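Local structure of putative immunoglobulin-blocking virulence protein (7ADK) at residues L311-R316 with G324-N329; R431-I436 with L467-K472. The protein probably binds host immunoglobulins and blocks their recognition of antigen, acting as a virulence factor of this mycoplasma. All blocks are in the same frame, centred on the assembly; numbering follows the deposited sequence.

Interaction 1: residues L311-R316 with G324-N329; sequences LTISPR and GEIDSN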
loop_
_atom_site.group_PDB
_atom_site.type_symbol
_atom_site.label_atom_id
_atom_site.label_comp_id
_atom_site.label_asym_id
_atom_site.label_seq_id
_atom_site.Cartn_x
_atom_site.Cartn_y
_atom_site.Cartn_z
ATOM N N LEU A 311 42.760 -6.208 18.282
ATOM C CA LEU A 311 42.103 -5.818 17.033
ATOM C C LEU A 311 42.878 -4.677 16.360
ATOM O O LEU A 311 43.051 -3.609 16.937
ATOM C CB LEU A 311 40.647 -5.401 17.306
ATOM C CG LEU A 311 39.780 -6.315 18.182
ATOM C CD1 LEU A 311 38.369 -5.755 18.214
ATOM C CD2 LEU A 311 39.701 -7.747 17.677
ATOM N N THR A 312 43.359 -4.883 15.142
ATOM C CA THR A 312 44.150 -3.894 14.392
ATOM C C THR A 312 43.248 -2.937 13.616
ATOM O O THR A 312 42.215 -3.363 13.115
ATOM C CB THR A 312 45.135 -4.567 13.424
ATOM O OG1 THR A 312 44.496 -5.432 12.521
ATOM C CG2 THR A 312 46.169 -5.398 14.151
ATOM N N ILE A 313 43.656 -1.672 13.455
ATOM C CA ILE A 313 42.974 -0.666 12.618
ATOM C C ILE A 313 42.674 -1.259 11.239
ATOM O O ILE A 313 43.595 -1.738 10.577
ATOM C CB ILE A 313 43.832 0.623 12.484
ATOM C CG1 ILE A 313 43.947 1.360 13.837
ATOM C CG2 ILE A 313 43.272 1.533 11.378
ATOM C CD1 ILE A 313 44.897 2.553 13.825
ATOM N N SER A 314 41.418 -1.229 10.790
ATOM C CA SER A 314 41.105 -1.553 9.393
ATOM C C SER A 314 41.655 -0.451 8.491
ATOM O O SER A 314 41.331 0.718 8.701
ATOM C CB SER A 314 39.598 -1.710 9.164
ATOM O OG SER A 314 39.269 -1.695 7.782
ATOM N N PRO A 315 42.450 -0.772 7.456
ATOM C CA PRO A 315 42.905 0.243 6.521
ATOM C C PRO A 315 41.784 0.998 5.806
ATOM O O PRO A 315 42.016 2.115 5.374
ATOM C CB PRO A 315 43.816 -0.477 5.537
ATOM C CG PRO A 315 44.318 -1.675 6.324
ATOM C CD PRO A 315 43.138 -2.026 7.214
ATOM N N ARG A 316 40.563 0.458 5.715
ATOM C CA ARG A 316 39.399 1.142 5.126
ATOM C C ARG A 316 38.739 2.125 6.098
ATOM O O ARG A 316 38.130 3.096 5.677
ATOM C CB ARG A 316 38.415 0.065 4.633
ATOM C CG ARG A 316 37.303 0.575 3.707
ATOM C CD ARG A 316 36.319 -0.513 3.262
ATOM N NE ARG A 316 36.964 -1.617 2.545
ATOM C CZ ARG A 316 36.867 -1.948 1.281
ATOM N NH1 ARG A 316 36.063 -1.386 0.453
ATOM N NH2 ARG A 316 37.623 -2.875 0.835
ATOM N N GLY A 324 47.998 14.957 14.100
ATOM C CA GLY A 324 48.938 14.262 13.213
ATOM C C GLY A 324 49.204 12.823 13.645
ATOM O O GLY A 324 50.348 12.406 13.808
ATOM N N GLU A 325 48.134 12.072 13.873
ATOM C CA GLU A 325 48.175 10.699 14.366
ATOM C C GLU A 325 47.009 9.883 13.788
ATOM O O GLU A 325 45.946 10.426 13.489
ATOM C CB GLU A 325 48.203 10.715 15.903
ATOM C CG GLU A 325 47.007 11.466 16.492
ATOM C CD GLU A 325 46.994 11.510 18.022
ATOM O OE1 GLU A 325 48.044 11.769 18.640
ATOM O OE2 GLU A 325 45.925 11.286 18.626
ATOM N N ILE A 326 47.236 8.587 13.589
ATOM C CA ILE A 326 46.324 7.670 12.901
ATOM C C ILE A 326 45.323 7.073 13.898
ATOM O O ILE A 326 45.704 6.548 14.940
ATOM C CB ILE A 326 47.111 6.578 12.150
ATOM C CG1 ILE A 326 48.050 7.186 11.097
ATOM C CG2 ILE A 326 46.165 5.570 11.501
ATOM C CD1 ILE A 326 48.887 6.135 10.371
ATOM N N ASP A 327 44.045 7.122 13.554
ATOM C CA ASP A 327 42.882 6.705 14.342
ATOM C C ASP A 327 41.898 5.952 13.430
ATOM O O ASP A 327 42.095 5.918 12.217
ATOM C CB ASP A 327 42.268 7.964 14.970
ATOM C CG ASP A 327 41.365 7.687 16.175
ATOM O OD1 ASP A 327 40.930 8.672 16.814
ATOM O OD2 ASP A 327 41.142 6.501 16.514
ATOM N N SER A 328 40.853 5.311 13.946
ATOM C CA SER A 328 39.871 4.643 13.077
ATOM C C SER A 328 38.461 4.595 13.650
ATOM O O SER A 328 38.239 4.808 14.838
ATOM C CB SER A 328 40.352 3.252 12.635
ATOM O OG SER A 328 40.160 2.258 13.606
ATOM N N ASN A 329 37.498 4.329 12.770
ATOM C CA ASN A 329 36.124 3.968 13.116
ATOM C C ASN A 329 35.851 2.468 12.858
ATOM O O ASN A 329 34.740 2.086 12.510
ATOM C CB ASN A 329 35.154 4.955 12.435
ATOM C CG ASN A 329 35.224 5.004 10.916
ATOM O OD1 ASN A 329 35.484 4.033 10.227
ATOM N ND2 ASN A 329 34.971 6.152 10.330
#
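Van der Waals contact joins Ile313 to Ile326 and Ser328 through the two branches of the Ile313 side chain. Its CG2 methyl, held anti to the backbone N by a chi1 of -67°, lies 3.6 Å from Ser328 CB, the closest approach of the contact. The longer branch runs on past the serine, and its terminal CD1 comes within 4.0 Å of Ile326 CG2. The two isoleucines thus meet methyl to methyl, their side chains set at a slant. Ser328 OG, placed between the backbone N and the carbonyl carbon by a chi1 of 80°, also lies beside the isoleucine, 3.9 Å from Ile313 CG2, and is hydrogen-bonded to the backbone O of Gly330.

Backbone bonding places these residues in a small antiparallel sheet of order 1-3-2, with strand 326-332 in the middle between 312-313 and 318-320. No hydrogen bond links 311-316 to 324-329 directly: strand 312-313 and the residue after it pair further along the central strand, Thr312 with Gly332 and Ser314 with Gly330.

Polar bonds run within each segment and to residues around it, not across the contact. Asp327 OD2 takes Ser328 N at 2.8 Å, with the donor 36° out of the carboxylate plane. Ser314 OG accepts from Arg316 N at 3.3 Å, forming an ST turn as the chain leaves strand 312-313; Asp200 also bonds Ser314 OG and makes a salt bridge with Arg316 NE.

Interaction 2: residues R431-I436 with L467-K472; sequences RSKELI and LGALPK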
loop_
_atom_site.group_PDB
_atom_site.type_symbol
_atom_site.label_atom_id
_atom_site.label_comp_id
_atom_site.label_asym_id
_atom_site.label_seq_id
_atom_site.Cartn_x
_atom_site.Cartn_y
_atom_site.Cartn_z
ATOM N N ARG A 431 -1.211 -32.177 -8.836
ATOM C CA ARG A 431 -0.445 -33.423 -8.908
ATOM C C ARG A 431 0.653 -33.570 -7.866
ATOM O O ARG A 431 1.090 -34.690 -7.655
ATOM C CB ARG A 431 0.113 -33.614 -10.317
ATOM C CG ARG A 431 -1.025 -33.833 -11.319
ATOM C CD ARG A 431 -0.528 -34.406 -12.638
ATOM N NE ARG A 431 0.070 -35.736 -12.483
ATOM C CZ ARG A 431 0.835 -36.341 -13.357
ATOM N NH1 ARG A 431 1.087 -35.816 -14.505
ATOM N NH2 ARG A 431 1.350 -37.486 -13.085
ATOM N N SER A 432 1.084 -32.512 -7.191
ATOM C CA SER A 432 2.199 -32.555 -6.236
ATOM C C SER A 432 2.074 -33.692 -5.228
ATOM O O SER A 432 2.996 -34.487 -5.109
ATOM C CB SER A 432 2.361 -31.228 -5.490
ATOM O OG SER A 432 1.169 -30.815 -4.853
ATOM N N LYS A 433 0.940 -33.839 -4.532
ATOM C CA LYS A 433 0.730 -34.938 -3.577
ATOM C C LYS A 433 0.762 -36.316 -4.243
ATOM O O LYS A 433 1.301 -37.257 -3.667
ATOM C CB LYS A 433 -0.593 -34.737 -2.818
ATOM C CG LYS A 433 -0.658 -35.639 -1.577
ATOM C CD LYS A 433 -1.976 -35.499 -0.819
ATOM C CE LYS A 433 -2.009 -36.334 0.462
ATOM N NZ LYS A 433 -2.019 -37.793 0.208
ATOM N N GLU A 434 0.211 -36.444 -5.447
ATOM C CA GLU A 434 0.189 -37.705 -6.190
ATOM C C GLU A 434 1.597 -38.101 -6.640
ATOM O O GLU A 434 2.016 -39.236 -6.456
ATOM C CB GLU A 434 -0.744 -37.604 -7.407
ATOM C CG GLU A 434 -2.156 -37.085 -7.110
ATOM C CD GLU A 434 -2.929 -37.848 -6.052
ATOM O OE1 GLU A 434 -2.707 -39.063 -5.853
ATOM O OE2 GLU A 434 -3.793 -37.228 -5.421
ATOM N N LEU A 435 2.364 -37.143 -7.158
ATOM C CA LEU A 435 3.728 -37.325 -7.627
ATOM C C LEU A 435 4.688 -37.627 -6.475
ATOM O O LEU A 435 5.472 -38.562 -6.578
ATOM C CB LEU A 435 4.125 -36.067 -8.413
ATOM C CG LEU A 435 5.462 -36.184 -9.150
ATOM C CD1 LEU A 435 5.381 -37.153 -10.315
ATOM C CD2 LEU A 435 5.849 -34.831 -9.704
ATOM N N ILE A 436 4.594 -36.890 -5.373
ATOM C CA ILE A 436 5.391 -37.133 -4.176
ATOM C C ILE A 436 5.179 -38.562 -3.662
ATOM O O ILE A 436 6.132 -39.186 -3.212
ATOM C CB ILE A 436 5.077 -36.040 -3.128
ATOM C CG1 ILE A 436 5.771 -34.721 -3.517
ATOM C CG2 ILE A 436 5.490 -36.462 -1.723
ATOM C CD1 ILE A 436 5.234 -33.476 -2.823
ATOM N N LEU A 467 2.967 -31.315 2.365
ATOM C CA LEU A 467 4.108 -31.438 3.271
ATOM C C LEU A 467 4.011 -32.702 4.133
ATOM O O LEU A 467 5.021 -33.351 4.364
ATOM C CB LEU A 467 4.219 -30.163 4.126
ATOM C CG LEU A 467 5.217 -29.095 3.638
ATOM C CD1 LEU A 467 5.155 -28.808 2.144
ATOM C CD2 LEU A 467 4.951 -27.790 4.369
ATOM N N GLY A 468 2.808 -33.112 4.536
ATOM C CA GLY A 468 2.565 -34.378 5.228
ATOM C C GLY A 468 2.714 -35.640 4.372
ATOM O O GLY A 468 2.818 -36.726 4.930
ATOM N N ALA A 469 2.698 -35.529 3.042
ATOM C CA ALA A 469 2.921 -36.645 2.119
ATOM C C ALA A 469 4.401 -36.916 1.819
ATOM O O ALA A 469 4.745 -38.009 1.376
ATOM C CB ALA A 469 2.165 -36.360 0.829
ATOM N N LEU A 470 5.283 -35.936 2.031
ATOM C CA LEU A 470 6.734 -36.070 1.887
ATOM C C LEU A 470 7.293 -37.138 2.850
ATOM O O LEU A 470 6.664 -37.417 3.870
ATOM C CB LEU A 470 7.406 -34.705 2.123
ATOM C CG LEU A 470 7.162 -33.643 1.043
ATOM C CD1 LEU A 470 7.693 -32.301 1.513
ATOM C CD2 LEU A 470 7.897 -33.998 -0.237
ATOM N N PRO A 471 8.455 -37.752 2.561
ATOM C CA PRO A 471 9.052 -38.776 3.420
ATOM C C PRO A 471 9.240 -38.349 4.885
ATOM O O PRO A 471 9.433 -37.177 5.184
ATOM C CB PRO A 471 10.394 -39.113 2.784
ATOM C CG PRO A 471 10.231 -38.733 1.322
ATOM C CD PRO A 471 9.250 -37.570 1.360
ATOM N N LYS A 472 9.249 -39.310 5.813
ATOM C CA LYS A 472 9.530 -39.074 7.246
ATOM C C LYS A 472 10.979 -38.636 7.522
ATOM O O LYS A 472 11.297 -38.134 8.596
ATOM C CB LYS A 472 9.131 -40.335 8.031
ATOM C CG LYS A 472 9.012 -40.065 9.535
ATOM C CD LYS A 472 8.385 -41.186 10.370
ATOM C CE LYS A 472 9.221 -42.465 10.387
ATOM N NZ LYS A 472 9.013 -43.262 11.584
#
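Ile436 makes the tightly packed part of this contact, facing Ala469 and Leu470 from one side of helix 426-442. Its two branches divide the work. CG2, anti to the backbone N, lies 3.5 Å from the carbonyl O of Ala469. The same methyl also approaches Ala469 CB, more loosely, and touches Leu470 CD2. The longer branch ends in CD1, which is 3.7 Å from that Leu470 methyl, so CD2 sits against both branches of the isoleucine. The side chains of Ile436 and Leu470 cross at an angle, without running alongside one another. Ile436, Ala469 and Leu470 are all buried.

The looser side belongs to Lys433, one turn earlier and exposed to solvent. Its aliphatic chain makes the closest approaches: CG lies 3.8 Å from Ala469 CB, with CE more distant from the same methyl. A bend at chi4 (-68°) turns the chain just before the ammonium group. No hydrogen bond joins the two segments directly, but Gln440 NE2, one turn beyond Ile436, bonds the carbonyls of both Ile436 and Ala469 and so bridges helix and loop.

Helix 426-442 forms the crossover of a beta-alpha-beta unit between the adjacent parallel strands 415-422 and 448-454. Segment 467-472 leads from helix 464-467 into the next parallel strand, 473-481; Ile466 of that short helix also touches Ile436, and Tyr449 of strand 448-454 touches Leu470.

How the interactions relate
Along the chain interaction 1 is complete before the first residue of interaction 2, and the two flank the middle of the chain from opposite sides. Their centres are 57 Å apart and their nearest atoms about 41 Å, so they do not touch. They share no sheet: 311-316 with 324-329 belongs to a small antiparallel sheet packed against helices 182-194 and 301-308, whereas 431-436 with 467-472 lies among the helices and loops linking parallel strands of a larger mixed sheet. The first joins an edge strand to the central strand, with the other edge strand, 318-320, between them in sequence; the second joins a crossover helix to a later connection. Each is therefore local packing in a separate region.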